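Local atomic coordinates of ribosomal RNA small subunit methyltransferase Nep1 (Archaeoglobus fulgidus, PDB entry 3O7B), a protein that probably methylates N1 of a specific pseudouridine in 16S ribosomal RNA, with S-adenosylmethionine as methyl donor, during biogenesis of the small ribosomal subunit. Residues E62-L65 and K70-T73; E82-P87 and H110-E115; E115-N120 and E137-E142. One frame throughout, in Å; residues are numbered along the deposited sequence.

Interaction 1: E62-L65 and K70-T73; sequences EKIL and KHHT
H71 reaches back across a short turn of chain to touch L65 and I64, and its imidazole does nearly all the work. The ring nitrogen NE2 lies 3.3 Å from the backbone O of L65, a weak hydrogen bond in which the angle at the hydrogen is only 141°. The carbonyl oxygen sits at the ring edge, in the imidazole plane, and leans toward CD2, which is 3.8 Å from it. L65 brings no side-chain atom to this meeting; its role here is purely that of a backbone acceptor.

The second touch is apolar. The CG2 methyl of I64 comes to 3.8 Å from NE2 of H71, approaching the ring at a slant, and passes slightly farther from CE1 of the same ring. I64 can present this branch because CG2 stands anti to the backbone N while CG1 (chi1 -66°) takes the place beside that N. H71 is held from its own side as well: CB of K70 rests against one face of the imidazole, offset toward the rim.

A second shell positions these groups. D53, on helix 48-57, touches both I64 and H71, and I40 packs on the same two residues while hydrogen-bonding to the backbone of I64. L65 in turn donates its N to OE2 of E137, and its side chain lies on V133 and M136, so the acceptor residue is anchored to helix 129-142.

All three touching residues are buried. The arrangement is that of an imidazole tying the loop between helices 48-57 and 68-71 to H71 on helix 68-71, probably part of the additions by which Nep1 proteins extend the SPOUT fold.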
ATOM      1  N   GLU A  62       1.847   4.910 -26.700  1.00 26.52           N
ATOM      2  CA  GLU A  62       1.122   3.639 -26.756  1.00 26.58           C
ATOM      3  C   GLU A  62       1.677   2.571 -25.810  1.00 25.02           C
ATOM      4  O   GLU A  62       1.009   1.562 -25.555  1.00 25.19           O
ATOM      5  CB  GLU A  62       1.071   3.103 -28.194  1.00 26.83           C
ATOM      6  CG  GLU A  62       2.414   2.696 -28.796  1.00 28.07           C
ATOM      7  CD  GLU A  62       2.255   1.949 -30.123  1.00 29.07           C
ATOM      8  OE1 GLU A  62       3.285   1.590 -30.735  1.00 33.82           O
ATOM      9  OE2 GLU A  62       1.100   1.711 -30.545  1.00 33.86           O
ATOM     10  N   LYS A  63       2.894   2.800 -25.311  1.00 23.54           N
ATOM     11  CA  LYS A  63       3.567   1.868 -24.399  1.00 22.36           C
ATOM     12  C   LYS A  63       3.445   2.260 -22.918  1.00 20.40           C
ATOM     13  O   LYS A  63       3.900   1.522 -22.035  1.00 20.31           O
ATOM     14  CB  LYS A  63       5.053   1.760 -24.761  1.00 22.71           C
ATOM     15  CG  LYS A  63       5.344   1.453 -26.231  1.00 25.49           C
ATOM     16  CD  LYS A  63       4.788   0.105 -26.639  1.00 29.13           C
ATOM     17  CE  LYS A  63       5.278  -0.293 -28.027  1.00 31.80           C
ATOM     18  NZ  LYS A  63       6.722  -0.632 -28.019  1.00 33.66           N
ATOM     19  N   ILE A  64       2.841   3.414 -22.658  1.00 18.94           N
ATOM     20  CA  ILE A  64       2.832   4.003 -21.311  1.00 17.99           C
ATOM     21  C   ILE A  64       1.523   3.684 -20.591  1.00 17.18           C
ATOM     22  O   ILE A  64       0.435   3.723 -21.184  1.00 17.01           O
ATOM     23  CB  ILE A  64       3.066   5.522 -21.389  1.00 18.24           C
ATOM     24  CG1 ILE A  64       4.486   5.805 -21.904  1.00 18.78           C
ATOM     25  CG2 ILE A  64       2.850   6.200 -20.021  1.00 17.66           C
ATOM     26  CD1 ILE A  64       4.734   7.254 -22.298  1.00 21.16           C
ATOM     27  N   LEU A  65       1.646   3.337 -19.308  1.00 15.99           N
ATOM     28  CA  LEU A  65       0.480   3.063 -18.473  1.00 15.41           C
ATOM     29  C   LEU A  65      -0.245   4.370 -18.142  1.00 14.80           C
ATOM     30  O   LEU A  65       0.377   5.380 -17.786  1.00 15.61           O
ATOM     31  CB  LEU A  65       0.916   2.364 -17.178  1.00 15.63           C
ATOM     32  CG  LEU A  65      -0.107   1.503 -16.433  1.00 16.04           C
ATOM     33  CD1 LEU A  65      -0.435   0.193 -17.179  1.00 17.70           C
ATOM     34  CD2 LEU A  65       0.445   1.180 -15.049  1.00 16.49           C
ATOM     35  N   LYS A  70      -0.397  11.983 -13.891  1.00 17.97           N
ATOM     36  CA  LYS A  70       0.417  12.495 -14.993  1.00 18.62           C
ATOM     37  C   LYS A  70      -0.423  12.927 -16.190  1.00 18.28           C
ATOM     38  O   LYS A  70      -0.051  13.858 -16.923  1.00 19.67           O
ATOM     39  CB  LYS A  70       1.402  11.426 -15.464  1.00 18.66           C
ATOM     40  CG  LYS A  70       2.435  11.017 -14.434  1.00 19.84           C
ATOM     41  CD  LYS A  70       3.363   9.971 -14.988  1.00 20.16           C
ATOM     42  CE  LYS A  70       4.364   9.526 -13.934  1.00 20.58           C
ATOM     43  NZ  LYS A  70       5.334   8.560 -14.520  1.00 21.24           N
ATOM     44  N   HIS A  71      -1.551  12.255 -16.392  1.00 17.28           N
ATOM     45  CA  HIS A  71      -2.273  12.373 -17.670  1.00 17.30           C
ATOM     46  C   HIS A  71      -3.649  13.012 -17.537  1.00 18.25           C
ATOM     47  O   HIS A  71      -4.430  13.001 -18.503  1.00 18.32           O
ATOM     48  CB  HIS A  71      -2.441  10.994 -18.324  1.00 16.76           C
ATOM     49  CG  HIS A  71      -1.176  10.198 -18.433  1.00 16.21           C
ATOM     50  ND1 HIS A  71       0.014  10.709 -18.912  1.00 19.00           N
ATOM     51  CD2 HIS A  71      -0.927   8.905 -18.117  1.00 13.70           C
ATOM     52  CE1 HIS A  71       0.941   9.762 -18.892  1.00 15.65           C
ATOM     53  NE2 HIS A  71       0.392   8.658 -18.414  1.00 19.90           N
ATOM     54  N   HIS A  72      -3.963  13.549 -16.361  1.00 18.99           N
ATOM     55  CA  HIS A  72      -5.300  14.079 -16.070  1.00 19.82           C
ATOM     56  C   HIS A  72      -5.869  14.973 -17.185  1.00 20.36           C
ATOM     57  O   HIS A  72      -7.002  14.778 -17.629  1.00 20.04           O
ATOM     58  CB  HIS A  72      -5.278  14.878 -14.771  1.00 20.05           C
ATOM     59  CG  HIS A  72      -6.594  15.518 -14.443  1.00 20.99           C
ATOM     60  ND1 HIS A  72      -6.862  16.848 -14.692  1.00 23.62           N
ATOM     61  CD2 HIS A  72      -7.735  14.994 -13.931  1.00 23.41           C
ATOM     62  CE1 HIS A  72      -8.101  17.123 -14.322  1.00 21.23           C
ATOM     63  NE2 HIS A  72      -8.650  16.018 -13.850  1.00 25.51           N
ATOM     64  N   THR A  73      -5.088  15.955 -17.613  1.00 21.23           N
ATOM     65  CA  THR A  73      -5.600  16.933 -18.583  1.00 22.63           C
ATOM     66  C   THR A  73      -5.903  16.312 -19.951  1.00 23.09           C
ATOM     67  O   THR A  73      -6.730  16.840 -20.698  1.00 24.59           O
ATOM     68  CB  THR A  73      -4.676  18.149 -18.732  1.00 22.51           C
ATOM     69  OG1 THR A  73      -3.398  17.730 -19.206  1.00 25.11           O
ATOM     70  CG2 THR A  73      -4.513  18.850 -17.404  1.00 23.62           C
TER

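Interaction 2: E82-P87 and H110-E115; sequences EKRGRP and HTLNGE
L112 points its forked end at K83 and R84 from the corner of a beta-hairpin: strands 105-111 and 116-119 are joined by a type I turn, T111 to G114, followed by a G1-type bulge at G114, whose phi is positive. The two methyls divide the opposing loop between them. CD2 lies against the aliphatic part of K83, 3.7 Å from its CD and almost as close to its CB, while CD1 approaches the backbone O of K83 at 3.4 Å and the CG of R84 at 3.9 Å. Both long side chains cross L112 at a slant and meet it with methylenes, beside the K83 carbonyl.

The charged ends run elsewhere. K83 is extended beyond CG and carries NZ away from L112 to a salt bridge with E34 and a hydrogen bond to the O of D200, with F196 and F202 in cation-pi contact; its side chain is about 7 Å from the bound S-adenosylhomocysteine. R84 bends at chi3 (90°), and its guanidinium makes a salt bridge to E38 and a hydrogen bond to the O of E79. The O of K83 also accepts from the hydroxyl of S36. Three residues after K83 comes R86, predicted to touch the substrate rRNA and salt-bridged to D88; the contact thus joins the hairpin corner to the loop that carries this arginine.

Within the hairpin the corner is tied by T111. Its OG1 accepts from the N of N113, an ST turn, and from the N of E115. The same hydroxyl gives its proton to the carboxylate of E115, on the anti lone pair of OE1, at an OG1 to OE1 distance of 2.7 Å.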
ATOM      1  N   GLU A  82     -14.010   8.294 -14.387  1.00 19.32           N
ATOM      2  CA  GLU A  82     -13.863   8.227 -12.935  1.00 19.31           C
ATOM      3  C   GLU A  82     -13.192   6.924 -12.471  1.00 18.57           C
ATOM      4  O   GLU A  82     -12.601   6.890 -11.393  1.00 19.24           O
ATOM      5  CB  GLU A  82     -15.215   8.445 -12.230  1.00 20.33           C
ATOM      6  CG  GLU A  82     -16.213   7.294 -12.322  1.00 23.63           C
ATOM      7  CD  GLU A  82     -16.963   7.242 -13.650  1.00 28.17           C
ATOM      8  OE1 GLU A  82     -16.799   8.163 -14.491  1.00 30.01           O
ATOM      9  OE2 GLU A  82     -17.732   6.274 -13.844  1.00 31.83           O
ATOM     10  N   LYS A  83     -13.258   5.876 -13.293  1.00 17.10           N
ATOM     11  CA  LYS A  83     -12.632   4.589 -12.944  1.00 16.31           C
ATOM     12  C   LYS A  83     -11.170   4.468 -13.366  1.00 15.77           C
ATOM     13  O   LYS A  83     -10.492   3.518 -12.965  1.00 16.10           O
ATOM     14  CB  LYS A  83     -13.395   3.428 -13.596  1.00 16.66           C
ATOM     15  CG  LYS A  83     -14.776   3.213 -13.019  1.00 19.10           C
ATOM     16  CD  LYS A  83     -15.391   1.950 -13.581  1.00 20.69           C
ATOM     17  CE  LYS A  83     -16.644   1.584 -12.817  1.00 23.61           C
ATOM     18  NZ  LYS A  83     -17.299   0.360 -13.375  1.00 22.92           N
ATOM     19  N   ARG A  84     -10.687   5.417 -14.162  1.00 15.54           N
ATOM     20  CA  ARG A  84      -9.469   5.208 -14.953  1.00 15.62           C
ATOM     21  C   ARG A  84      -8.245   5.927 -14.419  1.00 15.14           C
ATOM     22  O   ARG A  84      -8.363   6.911 -13.681  1.00 15.40           O
ATOM     23  CB  ARG A  84      -9.726   5.593 -16.409  1.00 16.41           C
ATOM     24  CG  ARG A  84     -10.875   4.808 -16.997  1.00 17.28           C
ATOM     25  CD  ARG A  84     -11.229   5.294 -18.392  1.00 19.63           C
ATOM     26  NE  ARG A  84     -10.478   4.563 -19.399  1.00 19.43           N
ATOM     27  CZ  ARG A  84     -10.835   4.475 -20.673  1.00 22.01           C
ATOM     28  NH1 ARG A  84     -11.939   5.082 -21.096  1.00 21.29           N
ATOM     29  NH2 ARG A  84     -10.098   3.773 -21.514  1.00 21.85           N
ATOM     30  N   GLY A  85      -7.078   5.411 -14.796  1.00 14.24           N
ATOM     31  CA  GLY A  85      -5.791   6.032 -14.489  1.00 14.00           C
ATOM     32  C   GLY A  85      -5.321   5.883 -13.059  1.00 13.94           C
ATOM     33  O   GLY A  85      -4.537   6.707 -12.586  1.00 14.43           O
ATOM     34  N   ARG A  86      -5.739   4.811 -12.396  1.00 13.08           N
ATOM     35  CA  ARG A  86      -5.358   4.597 -10.973  1.00 13.20           C
ATOM     36  C   ARG A  86      -4.710   3.240 -10.672  1.00 12.79           C
ATOM     37  O   ARG A  86      -5.230   2.466  -9.881  1.00 13.32           O
ATOM     38  CB  ARG A  86      -6.550   4.876 -10.058  1.00 13.67           C
ATOM     39  CG  ARG A  86      -7.031   6.328 -10.132  1.00 14.55           C
ATOM     40  CD  ARG A  86      -6.036   7.323  -9.482  1.00 16.12           C
ATOM     41  NE  ARG A  86      -5.758   6.919  -8.109  1.00 16.15           N
ATOM     42  CZ  ARG A  86      -6.558   7.143  -7.076  1.00 17.27           C
ATOM     43  NH1 ARG A  86      -7.692   7.813  -7.220  1.00 19.32           N
ATOM     44  NH2 ARG A  86      -6.214   6.685  -5.877  1.00 18.92           N
ATOM     45  N   PRO A  87      -3.528   2.984 -11.263  1.00 13.28           N
ATOM     46  CA  PRO A  87      -2.845   1.707 -11.026  1.00 13.15           C
ATOM     47  C   PRO A  87      -2.322   1.572  -9.594  1.00 13.00           C
ATOM     48  O   PRO A  87      -1.999   0.454  -9.173  1.00 13.01           O
ATOM     49  CB  PRO A  87      -1.692   1.713 -12.040  1.00 14.02           C
ATOM     50  CG  PRO A  87      -1.483   3.171 -12.396  1.00 14.99           C
ATOM     51  CD  PRO A  87      -2.804   3.858 -12.211  1.00 13.40           C
ATOM     52  N   HIS A 110      -8.458  -8.687 -12.919  1.00 12.81           N
ATOM     53  CA  HIS A 110      -9.337  -8.424 -14.043  1.00 12.69           C
ATOM     54  C   HIS A 110      -9.293  -6.925 -14.263  1.00 13.15           C
ATOM     55  O   HIS A 110      -9.498  -6.155 -13.311  1.00 13.18           O
ATOM     56  CB  HIS A 110     -10.735  -8.936 -13.656  1.00 12.95           C
ATOM     57  CG  HIS A 110     -11.871  -8.309 -14.395  1.00 13.82           C
ATOM     58  ND1 HIS A 110     -12.350  -8.765 -15.610  1.00 17.58           N
ATOM     59  CD2 HIS A 110     -12.676  -7.286 -14.024  1.00 11.45           C
ATOM     60  CE1 HIS A 110     -13.394  -8.027 -15.957  1.00 13.25           C
ATOM     61  NE2 HIS A 110     -13.610  -7.123 -15.016  1.00 18.13           N
ATOM     62  N   THR A 111      -8.983  -6.490 -15.472  1.00 13.26           N
ATOM     63  CA  THR A 111      -8.862  -5.058 -15.728  1.00 14.66           C
ATOM     64  C   THR A 111     -10.194  -4.448 -16.179  1.00 15.63           C
ATOM     65  O   THR A 111     -11.141  -5.180 -16.535  1.00 15.72           O
ATOM     66  CB  THR A 111      -7.796  -4.733 -16.777  1.00 14.61           C
ATOM     67  OG1 THR A 111      -8.300  -5.120 -18.065  1.00 15.44           O
ATOM     68  CG2 THR A 111      -6.498  -5.466 -16.497  1.00 16.20           C
ATOM     69  N   LEU A 112     -10.247  -3.117 -16.180  1.00 16.49           N
ATOM     70  CA  LEU A 112     -11.419  -2.368 -16.657  1.00 18.43           C
ATOM     71  C   LEU A 112     -11.816  -2.737 -18.065  1.00 19.57           C
ATOM     72  O   LEU A 112     -12.978  -2.552 -18.434  1.00 21.16           O
ATOM     73  CB  LEU A 112     -11.132  -0.873 -16.658  1.00 20.09           C
ATOM     74  CG  LEU A 112     -11.196  -0.165 -15.327  1.00 22.27           C
ATOM     75  CD1 LEU A 112     -10.610   1.229 -15.492  1.00 22.56           C
ATOM     76  CD2 LEU A 112     -12.642  -0.103 -14.851  1.00 24.04           C
ATOM     77  N   ASN A 113     -10.849  -3.196 -18.850  1.00 19.42           N
ATOM     78  CA  ASN A 113     -11.088  -3.564 -20.250  1.00 19.90           C
ATOM     79  C   ASN A 113     -11.365  -5.052 -20.439  1.00 19.94           C
ATOM     80  O   ASN A 113     -11.463  -5.533 -21.578  1.00 21.13           O
ATOM     81  CB  ASN A 113      -9.932  -3.075 -21.128  1.00 20.42           C
ATOM     82  CG  ASN A 113      -9.829  -1.554 -21.145  1.00 23.34           C
ATOM     83  OD1 ASN A 113      -8.740  -0.985 -20.983  1.00 27.81           O
ATOM     84  ND2 ASN A 113     -10.970  -0.884 -21.316  1.00 25.22           N
ATOM     85  N   GLY A 114     -11.493  -5.775 -19.329  1.00 18.63           N
ATOM     86  CA  GLY A 114     -11.875  -7.187 -19.336  1.00 18.25           C
ATOM     87  C   GLY A 114     -10.756  -8.201 -19.487  1.00 18.33           C
ATOM     88  O   GLY A 114     -11.011  -9.413 -19.597  1.00 18.08           O
ATOM     89  N   GLU A 115      -9.509  -7.726 -19.479  1.00 17.07           N
ATOM     90  CA  GLU A 115      -8.367  -8.629 -19.584  1.00 17.12           C
ATOM     91  C   GLU A 115      -8.153  -9.346 -18.254  1.00 15.55           C
ATOM     92  O   GLU A 115      -8.489  -8.798 -17.195  1.00 15.05           O
ATOM     93  CB  GLU A 115      -7.102  -7.867 -19.956  1.00 17.96           C
ATOM     94  CG  GLU A 115      -7.200  -7.141 -21.269  1.00 22.70           C
ATOM     95  CD  GLU A 115      -6.484  -5.817 -21.239  1.00 28.92           C
ATOM     96  OE1 GLU A 115      -6.720  -5.018 -20.291  1.00 29.74           O
ATOM     97  OE2 GLU A 115      -5.688  -5.564 -22.166  1.00 29.94           O
TER

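Interaction 3: E115-N120 and E137-E142; sequences EIIWVN and EKLFEE
I117 and L139 meet tip to tip where helix 129-142 packs on the sheet, an alpha/beta layer in which strand 116-119 offers one face to the helix. This is the close-packed half of the contact. CD2 of L139 approaches CG2 of I117 at 4.0 Å and its CD1 at nearly the same distance, so a single leucine methyl rests between two branches of the isoleucine. L139 gets there with CG anti to its backbone N (chi1 173°), which throws the side chain from the helix toward the strand; the two CA atoms remain 9.4 Å apart, a gap bridged by side chains alone. Both are buried, and the neighbouring strand adds to the same apolar layer: F155 touches both, and I153 touches I117.

Toward the start of the strand the packing thins out. E115, partly exposed, brings its carboxylate to the ring of F140 in van der Waals contact alone. The side chains cross at about a right angle, with the carboxylate and ring planes 66° apart. The carboxylate has its polar partner in T111, through OE1. F140 is the better packed of the two, set edge-to-face with F155 and lying on L37 and L39.

Elsewhere on the helix the surroundings are different again. K138, E141 and E142 are exposed and do not touch the strand segment, while E137 is buried, salt-bridged to R57 and K59 and hydrogen-bonded to the N of L65, where the helix meets a different part of the chain. At the looser end of the contact a single ring atom, CE2 of F140, makes the nearest approach, 3.9 Å from OE2 of E115 and only slightly farther from OE1 of the same carboxylate.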
ATOM      1  N   GLU A 115      -9.509  -7.726 -19.479  1.00 17.07           N
ATOM      2  CA  GLU A 115      -8.367  -8.629 -19.584  1.00 17.12           C
ATOM      3  C   GLU A 115      -8.153  -9.346 -18.254  1.00 15.55           C
ATOM      4  O   GLU A 115      -8.489  -8.798 -17.195  1.00 15.05           O
ATOM      5  CB  GLU A 115      -7.102  -7.867 -19.956  1.00 17.96           C
ATOM      6  CG  GLU A 115      -7.200  -7.141 -21.269  1.00 22.70           C
ATOM      7  CD  GLU A 115      -6.484  -5.817 -21.239  1.00 28.92           C
ATOM      8  OE1 GLU A 115      -6.720  -5.018 -20.291  1.00 29.74           O
ATOM      9  OE2 GLU A 115      -5.688  -5.564 -22.166  1.00 29.94           O
ATOM     10  N   ILE A 116      -7.606 -10.553 -18.309  1.00 14.74           N
ATOM     11  CA  ILE A 116      -7.354 -11.375 -17.148  1.00 13.82           C
ATOM     12  C   ILE A 116      -5.839 -11.565 -17.014  1.00 13.79           C
ATOM     13  O   ILE A 116      -5.193 -12.071 -17.937  1.00 13.94           O
ATOM     14  CB  ILE A 116      -8.073 -12.757 -17.260  1.00 14.53           C
ATOM     15  CG1 ILE A 116      -9.610 -12.593 -17.299  1.00 14.53           C
ATOM     16  CG2 ILE A 116      -7.672 -13.668 -16.132  1.00 16.17           C
ATOM     17  CD1 ILE A 116     -10.199 -11.883 -16.083  1.00 15.82           C
ATOM     18  N   ILE A 117      -5.287 -11.142 -15.879  1.00 13.23           N
ATOM     19  CA  ILE A 117      -3.877 -11.333 -15.569  1.00 13.05           C
ATOM     20  C   ILE A 117      -3.752 -12.295 -14.404  1.00 13.74           C
ATOM     21  O   ILE A 117      -4.389 -12.127 -13.353  1.00 14.01           O
ATOM     22  CB  ILE A 117      -3.223  -9.980 -15.204  1.00 12.57           C
ATOM     23  CG1 ILE A 117      -3.323  -8.987 -16.356  1.00 13.54           C
ATOM     24  CG2 ILE A 117      -1.779 -10.186 -14.713  1.00 13.58           C
ATOM     25  CD1 ILE A 117      -3.147  -7.522 -15.943  1.00 15.42           C
ATOM     26  N   TRP A 118      -2.944 -13.330 -14.587  1.00 13.98           N
ATOM     27  CA  TRP A 118      -2.644 -14.262 -13.526  1.00 14.43           C
ATOM     28  C   TRP A 118      -1.306 -13.850 -12.894  1.00 14.25           C
ATOM     29  O   TRP A 118      -0.347 -13.567 -13.628  1.00 13.94           O
ATOM     30  CB  TRP A 118      -2.554 -15.686 -14.101  1.00 15.54           C
ATOM     31  CG  TRP A 118      -2.103 -16.714 -13.115  1.00 17.57           C
ATOM     32  CD1 TRP A 118      -2.849 -17.285 -12.133  1.00 21.02           C
ATOM     33  CD2 TRP A 118      -0.800 -17.316 -13.028  1.00 17.53           C
ATOM     34  NE1 TRP A 118      -2.095 -18.188 -11.424  1.00 21.80           N
ATOM     35  CE2 TRP A 118      -0.833 -18.230 -11.958  1.00 18.68           C
ATOM     36  CE3 TRP A 118       0.392 -17.159 -13.746  1.00 20.03           C
ATOM     37  CZ2 TRP A 118       0.274 -19.006 -11.587  1.00 18.80           C
ATOM     38  CZ3 TRP A 118       1.508 -17.920 -13.361  1.00 20.20           C
ATOM     39  CH2 TRP A 118       1.431 -18.834 -12.299  1.00 19.61           C
ATOM     40  N   VAL A 119      -1.267 -13.810 -11.563  1.00 13.38           N
ATOM     41  CA  VAL A 119      -0.054 -13.492 -10.806  1.00 13.42           C
ATOM     42  C   VAL A 119       0.332 -14.712  -9.983  1.00 13.75           C
ATOM     43  O   VAL A 119      -0.398 -15.107  -9.083  1.00 15.24           O
ATOM     44  CB  VAL A 119      -0.258 -12.247  -9.877  1.00 14.09           C
ATOM     45  CG1 VAL A 119       1.053 -11.883  -9.189  1.00 13.49           C
ATOM     46  CG2 VAL A 119      -0.771 -11.046 -10.669  1.00 14.22           C
ATOM     47  N   ASN A 120       1.475 -15.329 -10.309  1.00 13.90           N
ATOM     48  CA  ASN A 120       1.999 -16.436  -9.538  1.00 14.57           C
ATOM     49  C   ASN A 120       2.073 -16.048  -8.068  1.00 15.20           C
ATOM     50  O   ASN A 120       2.533 -14.961  -7.725  1.00 15.05           O
ATOM     51  CB  ASN A 120       3.396 -16.763 -10.091  1.00 14.86           C
ATOM     52  CG  ASN A 120       4.002 -18.044  -9.526  1.00 15.70           C
ATOM     53  OD1 ASN A 120       3.852 -18.382  -8.359  1.00 17.75           O
ATOM     54  ND2 ASN A 120       4.751 -18.745 -10.388  1.00 17.76           N
ATOM     55  N   GLU A 137       3.935  -1.927 -17.599  1.00 13.87           N
ATOM     56  CA  GLU A 137       4.176  -1.574 -19.014  1.00 14.05           C
ATOM     57  C   GLU A 137       4.843  -2.723 -19.765  1.00 14.54           C
ATOM     58  O   GLU A 137       4.444  -3.064 -20.901  1.00 15.07           O
ATOM     59  CB  GLU A 137       4.990  -0.287 -19.115  1.00 14.96           C
ATOM     60  CG  GLU A 137       4.159   0.916 -18.666  1.00 15.76           C
ATOM     61  CD  GLU A 137       4.949   2.195 -18.444  1.00 17.73           C
ATOM     62  OE1 GLU A 137       6.197   2.145 -18.501  1.00 19.87           O
ATOM     63  OE2 GLU A 137       4.322   3.250 -18.213  1.00 17.59           O
ATOM     64  N   LYS A 138       5.840  -3.338 -19.143  1.00 13.70           N
ATOM     65  CA  LYS A 138       6.507  -4.481 -19.753  1.00 14.46           C
ATOM     66  C   LYS A 138       5.536  -5.655 -19.933  1.00 14.70           C
ATOM     67  O   LYS A 138       5.539  -6.322 -20.973  1.00 15.71           O
ATOM     68  CB  LYS A 138       7.709  -4.901 -18.909  1.00 15.02           C
ATOM     69  CG  LYS A 138       8.511  -6.042 -19.521  1.00 16.66           C
ATOM     70  CD  LYS A 138       9.677  -6.426 -18.636  1.00 18.71           C
ATOM     71  CE  LYS A 138      10.556  -7.436 -19.359  1.00 20.00           C
ATOM     72  NZ  LYS A 138      11.778  -7.722 -18.555  1.00 21.32           N
ATOM     73  N   LEU A 139       4.704  -5.914 -18.933  1.00 14.45           N
ATOM     74  CA  LEU A 139       3.702  -6.960 -19.028  1.00 14.78           C
ATOM     75  C   LEU A 139       2.752  -6.728 -20.213  1.00 14.99           C
ATOM     76  O   LEU A 139       2.465  -7.663 -20.977  1.00 14.93           O
ATOM     77  CB  LEU A 139       2.934  -7.052 -17.707  1.00 15.16           C
ATOM     78  CG  LEU A 139       1.732  -7.994 -17.732  1.00 14.96           C
ATOM     79  CD1 LEU A 139       2.158  -9.448 -17.837  1.00 16.36           C
ATOM     80  CD2 LEU A 139       0.888  -7.763 -16.493  1.00 16.97           C
ATOM     81  N   PHE A 140       2.282  -5.497 -20.399  1.00 15.25           N
ATOM     82  CA  PHE A 140       1.363  -5.221 -21.512  1.00 17.15           C
ATOM     83  C   PHE A 140       2.044  -5.398 -22.872  1.00 18.15           C
ATOM     84  O   PHE A 140       1.392  -5.788 -23.852  1.00 19.35           O
ATOM     85  CB  PHE A 140       0.726  -3.838 -21.386  1.00 17.20           C
ATOM     86  CG  PHE A 140      -0.479  -3.803 -20.479  1.00 17.68           C
ATOM     87  CD1 PHE A 140      -0.345  -3.800 -19.089  1.00 19.00           C
ATOM     88  CD2 PHE A 140      -1.761  -3.810 -21.021  1.00 19.77           C
ATOM     89  CE1 PHE A 140      -1.478  -3.778 -18.250  1.00 20.35           C
ATOM     90  CE2 PHE A 140      -2.888  -3.781 -20.198  1.00 19.87           C
ATOM     91  CZ  PHE A 140      -2.751  -3.764 -18.821  1.00 20.20           C
ATOM     92  N   GLU A 141       3.345  -5.135 -22.919  1.00 18.27           N
ATOM     93  CA  GLU A 141       4.137  -5.265 -24.140  1.00 19.18           C
ATOM     94  C   GLU A 141       4.484  -6.715 -24.461  1.00 19.39           C
ATOM     95  O   GLU A 141       4.277  -7.169 -25.592  1.00 20.88           O
ATOM     96  CB  GLU A 141       5.419  -4.444 -23.995  1.00 19.34           C
ATOM     97  CG  GLU A 141       6.416  -4.607 -25.147  1.00 22.54           C
ATOM     98  CD  GLU A 141       5.904  -4.092 -26.481  1.00 25.89           C
ATOM     99  OE1 GLU A 141       4.949  -3.277 -26.523  1.00 26.15           O
ATOM    100  OE2 GLU A 141       6.487  -4.503 -27.513  1.00 29.20           O
ATOM    101  N   GLU A 142       5.020  -7.433 -23.476  1.00 18.58           N
ATOM    102  CA  GLU A 142       5.557  -8.786 -23.656  1.00 18.73           C
ATOM    103  C   GLU A 142       4.550  -9.892 -23.355  1.00 18.35           C
ATOM    104  O   GLU A 142       4.749 -11.042 -23.752  1.00 18.16           O
ATOM    105  CB  GLU A 142       6.823  -8.973 -22.809  1.00 19.35           C
ATOM    106  CG  GLU A 142       7.871  -7.923 -23.148  1.00 23.31           C
ATOM    107  CD  GLU A 142       9.291  -8.263 -22.745  1.00 29.15           C
ATOM    108  OE1 GLU A 142       9.547  -9.319 -22.120  1.00 32.82           O
ATOM    109  OE2 GLU A 142      10.172  -7.442 -23.073  1.00 32.72           O
TER

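In the fold
All three contacts are made mainly by buried residues, but their places differ. Interaction 3 joins the sheet to helix 129-142 and is chiefly apolar, with a partly exposed glutamate at its margin. Interaction 2 shares E115 with it and uses the same hairpin, yet there a leucine meets the stems of two charged side chains, one of them near the cofactor. Interaction 1 is farthest from the centre of the chain, about 18 Å between centres, and alone has a hydrogen bond between its segments, a weak one. L65 ties it to both others: its CD2 packs on CB of P87 at 3.7 Å, and its N lies 2.9 Å from OE2 of E137.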